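Local coordinates for uncharacterized protein (Bacteroides eggerthii, PDB 4L3R) that is of unknown function but belongs to the DUF4847 family of the calycin clan, built around an eight-stranded antiparallel sheet, at residues T69-D81 with A99-I112. Residues are numbered along the deposited sequence; the frame is centred on the assembly and turned at random.
Sequences TVSAHAVKANISD and AYGSESDKLAKVFI
The beta hairpin of strands 66-73 and 78-87 has its connecting turn, 74-77, gripped by the carboxylate of E103, from the loop that leads into helix 106-116. OE2 takes two backbone N-H groups from opposite faces of the carboxylate. V75 N comes in on the syn side at 3.0 Å from E103 OE2, and the bond is nearly straight (167°). A77 N lies 2.8 Å from E103 OE2, well above the carboxylate plane. K76 N adds a weak bond to E103 OE1 (3.2 Å). The E103 chain bends at chi2 (-70°), which brings the carboxylate to the backbone N-H groups of the turn. Its CG also packs on A77 CB. An alanine in place of E103 would probably leave the V75 and A77 amides without their acceptor and the turn freer to move. The K76 side chain lies alongside that of E103, heading the other way, and its NZ is bridged by a water to S102 O, weakly on the S102 side.

Beside the turn, N78 and Y100 form a single antiparallel hydrogen-bonded bridge, with Y100 N 2.7 Å from N78 O and N78 N 2.9 Å from Y100 O. On the helix side of the turn, A74 CB packs against A108 CB, I112 CG1 and F111 CD2, the last at 3.7 Å. I79 CD1 meets I112 CD1 at 3.9 Å, the two side chains lying alongside each other and pointing opposite ways.

The first turns of helix 106-116 thus lie against the end of this hairpin. D105 is the helix N-cap; its OD2 accepts weak bonds from L107 N and A108 N and is hydrogen-bonded to S43 OG of helix 37-48. F111 meets F53 edge-to-face, and V75 reaches L46 of helix 37-48.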
loop_
_atom_site.group_PDB
_atom_site.type_symbol
_atom_site.label_atom_id
_atom_site.label_comp_id
_atom_site.label_asym_id
_atom_site.label_seq_id
_atom_site.Cartn_x
_atom_site.Cartn_y
_atom_site.Cartn_z
ATOM N N THR B 69 -0.535 -7.345 -1.972
ATOM C CA THR B 69 -0.618 -8.591 -2.738
ATOM C C THR B 69 0.226 -8.496 -3.996
ATOM O O THR B 69 0.737 -7.423 -4.323
ATOM C CB THR B 69 -2.079 -8.907 -3.122
ATOM O OG1 THR B 69 -2.574 -7.873 -3.965
ATOM C CG2 THR B 69 -2.981 -9.093 -1.923
ATOM N N VAL B 70 0.359 -9.623 -4.702
ATOM C CA VAL B 70 1.106 -9.703 -5.953
ATOM C C VAL B 70 0.156 -10.045 -7.088
ATOM O O VAL B 70 -0.674 -10.947 -6.959
ATOM C CB VAL B 70 2.262 -10.734 -5.873
ATOM C CG1 VAL B 70 2.756 -11.142 -7.261
ATOM C CG2 VAL B 70 3.408 -10.170 -5.080
ATOM N N SER B 71 0.326 -9.348 -8.207
ATOM C CA SER B 71 -0.389 -9.606 -9.451
ATOM C C SER B 71 0.648 -9.744 -10.557
ATOM O O SER B 71 1.671 -9.068 -10.518
ATOM C CB SER B 71 -1.377 -8.486 -9.768
ATOM O OG SER B 71 -2.512 -8.540 -8.922
ATOM N N ALA B 72 0.409 -10.622 -11.513
ATOM C CA ALA B 72 1.328 -10.798 -12.626
ATOM C C ALA B 72 0.583 -11.239 -13.859
ATOM O O ALA B 72 -0.473 -11.868 -13.773
ATOM C CB ALA B 72 2.407 -11.811 -12.280
ATOM N N HIS B 73 1.121 -10.881 -15.010
ATOM C CA HIS B 73 0.555 -11.282 -16.287
ATOM C C HIS B 73 1.679 -11.838 -17.126
ATOM O O HIS B 73 2.680 -11.154 -17.313
ATOM C CB HIS B 73 -0.140 -10.108 -16.979
ATOM C CG HIS B 73 -0.637 -10.454 -18.347
ATOM N ND1 HIS B 73 -0.190 -9.781 -19.461
ATOM C CD2 HIS B 73 -1.462 -11.449 -18.746
ATOM C CE1 HIS B 73 -0.800 -10.337 -20.494
ATOM N NE2 HIS B 73 -1.558 -11.360 -20.112
ATOM N N ALA B 74 1.537 -13.086 -17.589
ATOM C CA ALA B 74 2.508 -13.716 -18.470
ATOM C C ALA B 74 2.077 -13.431 -19.919
ATOM O O ALA B 74 2.419 -12.366 -20.420
ATOM C CB ALA B 74 2.599 -15.205 -18.182
ATOM N N VAL B 75 1.313 -14.324 -20.576
ATOM C CA VAL B 75 0.823 -14.095 -21.938
ATOM C C VAL B 75 -0.689 -14.317 -21.910
ATOM O O VAL B 75 -1.444 -13.345 -21.974
ATOM C CB VAL B 75 1.559 -14.982 -22.983
ATOM C CG1 VAL B 75 0.980 -14.773 -24.388
ATOM C CG2 VAL B 75 3.059 -14.698 -22.970
ATOM N N LYS B 76 -1.132 -15.574 -21.770
ATOM C CA LYS B 76 -2.552 -15.930 -21.672
ATOM C C LYS B 76 -2.994 -16.131 -20.208
ATOM O O LYS B 76 -4.197 -16.125 -19.952
ATOM C CB LYS B 76 -2.837 -17.211 -22.476
ATOM C CG LYS B 76 -2.443 -17.095 -23.940
ATOM C CD LYS B 76 -3.011 -18.213 -24.806
ATOM C CE LYS B 76 -2.487 -19.575 -24.435
ATOM N NZ LYS B 76 -2.798 -20.594 -25.476
ATOM N N ALA B 77 -2.051 -16.295 -19.252
ATOM C CA ALA B 77 -2.400 -16.533 -17.854
ATOM C C ALA B 77 -2.106 -15.322 -16.964
ATOM O O ALA B 77 -1.198 -14.536 -17.240
ATOM C CB ALA B 77 -1.657 -17.747 -17.324
ATOM N N ASN B 78 -2.881 -15.208 -15.877
ATOM C CA ASN B 78 -2.772 -14.137 -14.891
ATOM C C ASN B 78 -2.674 -14.672 -13.479
ATOM O O ASN B 78 -3.290 -15.683 -13.157
ATOM C CB ASN B 78 -4.017 -13.227 -14.952
ATOM C CG ASN B 78 -4.043 -12.310 -16.138
ATOM O OD1 ASN B 78 -3.370 -11.279 -16.155
ATOM N ND2 ASN B 78 -4.814 -12.653 -17.163
ATOM N N ILE B 79 -1.967 -13.934 -12.628
ATOM C CA ILE B 79 -1.918 -14.129 -11.185
ATOM C C ILE B 79 -2.612 -12.880 -10.642
ATOM O O ILE B 79 -2.183 -11.777 -10.974
ATOM C CB ILE B 79 -0.477 -14.329 -10.658
ATOM C CG1 ILE B 79 0.142 -15.603 -11.276
ATOM C CG2 ILE B 79 -0.462 -14.378 -9.116
ATOM C CD1 ILE B 79 1.606 -15.811 -10.952
ATOM N N SER B 80 -3.719 -13.036 -9.909
ATOM C CA SER B 80 -4.494 -11.896 -9.407
ATOM C C SER B 80 -4.582 -11.905 -7.888
ATOM O O SER B 80 -5.178 -12.819 -7.307
ATOM C CB SER B 80 -5.902 -11.906 -9.993
ATOM O OG SER B 80 -5.832 -11.808 -11.407
ATOM N N ASP B 81 -4.010 -10.872 -7.256
ATOM C CA ASP B 81 -4.000 -10.664 -5.809
ATOM C C ASP B 81 -3.535 -11.921 -5.049
ATOM O O ASP B 81 -4.193 -12.353 -4.097
ATOM C CB ASP B 81 -5.390 -10.194 -5.309
ATOM C CG ASP B 81 -5.813 -8.813 -5.798
ATOM O OD1 ASP B 81 -4.946 -7.899 -5.836
ATOM O OD2 ASP B 81 -7.023 -8.619 -6.059
ATOM N N ALA B 99 -2.595 -19.589 -10.721
ATOM C CA ALA B 99 -2.784 -18.747 -11.893
ATOM C C ALA B 99 -4.141 -19.027 -12.546
ATOM O O ALA B 99 -4.659 -20.143 -12.462
ATOM C CB ALA B 99 -1.668 -18.989 -12.899
ATOM N N TYR B 100 -4.714 -18.009 -13.193
ATOM C CA TYR B 100 -5.964 -18.139 -13.942
ATOM C C TYR B 100 -5.582 -18.239 -15.407
ATOM O O TYR B 100 -4.885 -17.359 -15.903
ATOM C CB TYR B 100 -6.884 -16.949 -13.681
ATOM C CG TYR B 100 -8.178 -17.042 -14.459
ATOM C CD1 TYR B 100 -9.196 -17.895 -14.056
ATOM C CD2 TYR B 100 -8.382 -16.281 -15.602
ATOM C CE1 TYR B 100 -10.386 -17.988 -14.772
ATOM C CE2 TYR B 100 -9.571 -16.356 -16.318
ATOM C CZ TYR B 100 -10.565 -17.226 -15.913
ATOM O OH TYR B 100 -11.733 -17.303 -16.631
ATOM N N GLY B 101 -5.994 -19.308 -16.072
ATOM C CA GLY B 101 -5.668 -19.536 -17.473
ATOM C C GLY B 101 -4.461 -20.431 -17.622
ATOM O O GLY B 101 -3.675 -20.598 -16.688
ATOM N N SER B 102 -4.321 -21.025 -18.803
ATOM C CA SER B 102 -3.246 -21.965 -19.124
ATOM C C SER B 102 -2.265 -21.341 -20.115
ATOM O O SER B 102 -2.669 -20.517 -20.934
ATOM C CB SER B 102 -3.857 -23.234 -19.717
ATOM O OG SER B 102 -2.944 -24.319 -19.734
ATOM N N GLU B 103 -0.990 -21.745 -20.059
ATOM C CA GLU B 103 0.032 -21.259 -20.985
ATOM C C GLU B 103 0.523 -22.359 -21.916
ATOM O O GLU B 103 0.655 -23.505 -21.491
ATOM C CB GLU B 103 1.235 -20.703 -20.216
ATOM C CG GLU B 103 0.946 -19.439 -19.425
ATOM C CD GLU B 103 0.688 -18.179 -20.233
ATOM O OE1 GLU B 103 0.608 -18.247 -21.481
ATOM O OE2 GLU B 103 0.572 -17.102 -19.607
ATOM N N SER B 104 0.794 -22.004 -23.184
ATOM C CA SER B 104 1.412 -22.901 -24.161
ATOM C C SER B 104 2.898 -22.524 -24.350
ATOM O O SER B 104 3.722 -23.399 -24.607
ATOM C CB SER B 104 0.671 -22.866 -25.498
ATOM O OG SER B 104 0.787 -21.620 -26.169
ATOM N N ASP B 105 3.239 -21.231 -24.234
ATOM C CA ASP B 105 4.607 -20.743 -24.409
ATOM C C ASP B 105 5.500 -21.190 -23.245
ATOM O O ASP B 105 5.113 -21.027 -22.092
ATOM C CB ASP B 105 4.597 -19.211 -24.515
ATOM C CG ASP B 105 5.897 -18.638 -25.008
ATOM O OD1 ASP B 105 6.116 -18.640 -26.232
ATOM O OD2 ASP B 105 6.707 -18.205 -24.167
ATOM N N LYS B 106 6.689 -21.744 -23.547
ATOM C CA LYS B 106 7.608 -22.241 -22.514
ATOM C C LYS B 106 8.109 -21.137 -21.585
ATOM O O LYS B 106 8.256 -21.403 -20.395
ATOM C CB LYS B 106 8.804 -22.976 -23.131
ATOM C CG LYS B 106 8.419 -24.310 -23.771
ATOM C CD LYS B 106 9.658 -25.031 -24.282
ATOM C CE LYS B 106 9.351 -26.398 -24.848
ATOM N NZ LYS B 106 10.591 -27.129 -25.208
ATOM N N LEU B 107 8.376 -19.919 -22.096
ATOM C CA LEU B 107 8.812 -18.819 -21.223
ATOM C C LEU B 107 7.691 -18.439 -20.255
ATOM O O LEU B 107 7.962 -18.187 -19.080
ATOM C CB LEU B 107 9.252 -17.583 -22.028
ATOM C CG LEU B 107 9.875 -16.430 -21.216
ATOM C CD1 LEU B 107 11.153 -16.872 -20.511
ATOM C CD2 LEU B 107 10.144 -15.227 -22.102
ATOM N N ALA B 108 6.439 -18.419 -20.741
ATOM C CA ALA B 108 5.264 -18.101 -19.915
ATOM C C ALA B 108 5.027 -19.176 -18.837
ATOM O O ALA B 108 4.677 -18.833 -17.709
ATOM C CB ALA B 108 4.032 -17.952 -20.795
ATOM N N LYS B 109 5.249 -20.464 -19.171
ATOM C CA LYS B 109 5.103 -21.555 -18.193
ATOM C C LYS B 109 6.139 -21.424 -17.073
ATOM O O LYS B 109 5.802 -21.597 -15.899
ATOM C CB LYS B 109 5.259 -22.929 -18.867
ATOM C CG LYS B 109 4.080 -23.369 -19.723
ATOM C CD LYS B 109 4.423 -24.684 -20.437
ATOM C CE LYS B 109 3.292 -25.213 -21.270
ATOM N NZ LYS B 109 3.640 -26.507 -21.917
ATOM N N VAL B 110 7.399 -21.124 -17.445
ATOM C CA VAL B 110 8.505 -20.946 -16.501
ATOM C C VAL B 110 8.243 -19.715 -15.603
ATOM O O VAL B 110 8.487 -19.773 -14.397
ATOM C CB VAL B 110 9.856 -20.840 -17.263
ATOM C CG1 VAL B 110 10.971 -20.295 -16.369
ATOM C CG2 VAL B 110 10.253 -22.199 -17.835
ATOM N N PHE B 111 7.770 -18.612 -16.195
ATOM C CA PHE B 111 7.467 -17.373 -15.469
ATOM C C PHE B 111 6.407 -17.599 -14.379
ATOM O O PHE B 111 6.636 -17.239 -13.226
ATOM C CB PHE B 111 6.975 -16.312 -16.470
ATOM C CG PHE B 111 6.589 -14.976 -15.885
ATOM C CD1 PHE B 111 7.551 -14.021 -15.606
ATOM C CD2 PHE B 111 5.257 -14.637 -15.705
ATOM C CE1 PHE B 111 7.195 -12.769 -15.130
ATOM C CE2 PHE B 111 4.898 -13.383 -15.211
ATOM C CZ PHE B 111 5.871 -12.450 -14.937
ATOM N N ILE B 112 5.277 -18.226 -14.741
ATOM C CA ILE B 112 4.165 -18.472 -13.810
ATOM C C ILE B 112 4.579 -19.455 -12.705
ATOM O O ILE B 112 4.312 -19.176 -11.535
ATOM C CB ILE B 112 2.895 -18.961 -14.570
ATOM C CG1 ILE B 112 2.329 -17.841 -15.486
ATOM C CG2 ILE B 112 1.808 -19.478 -13.610
ATOM C CD1 ILE B 112 1.624 -16.653 -14.780
HETATM O O HOH W 1 -3.396 -22.439 -23.575
#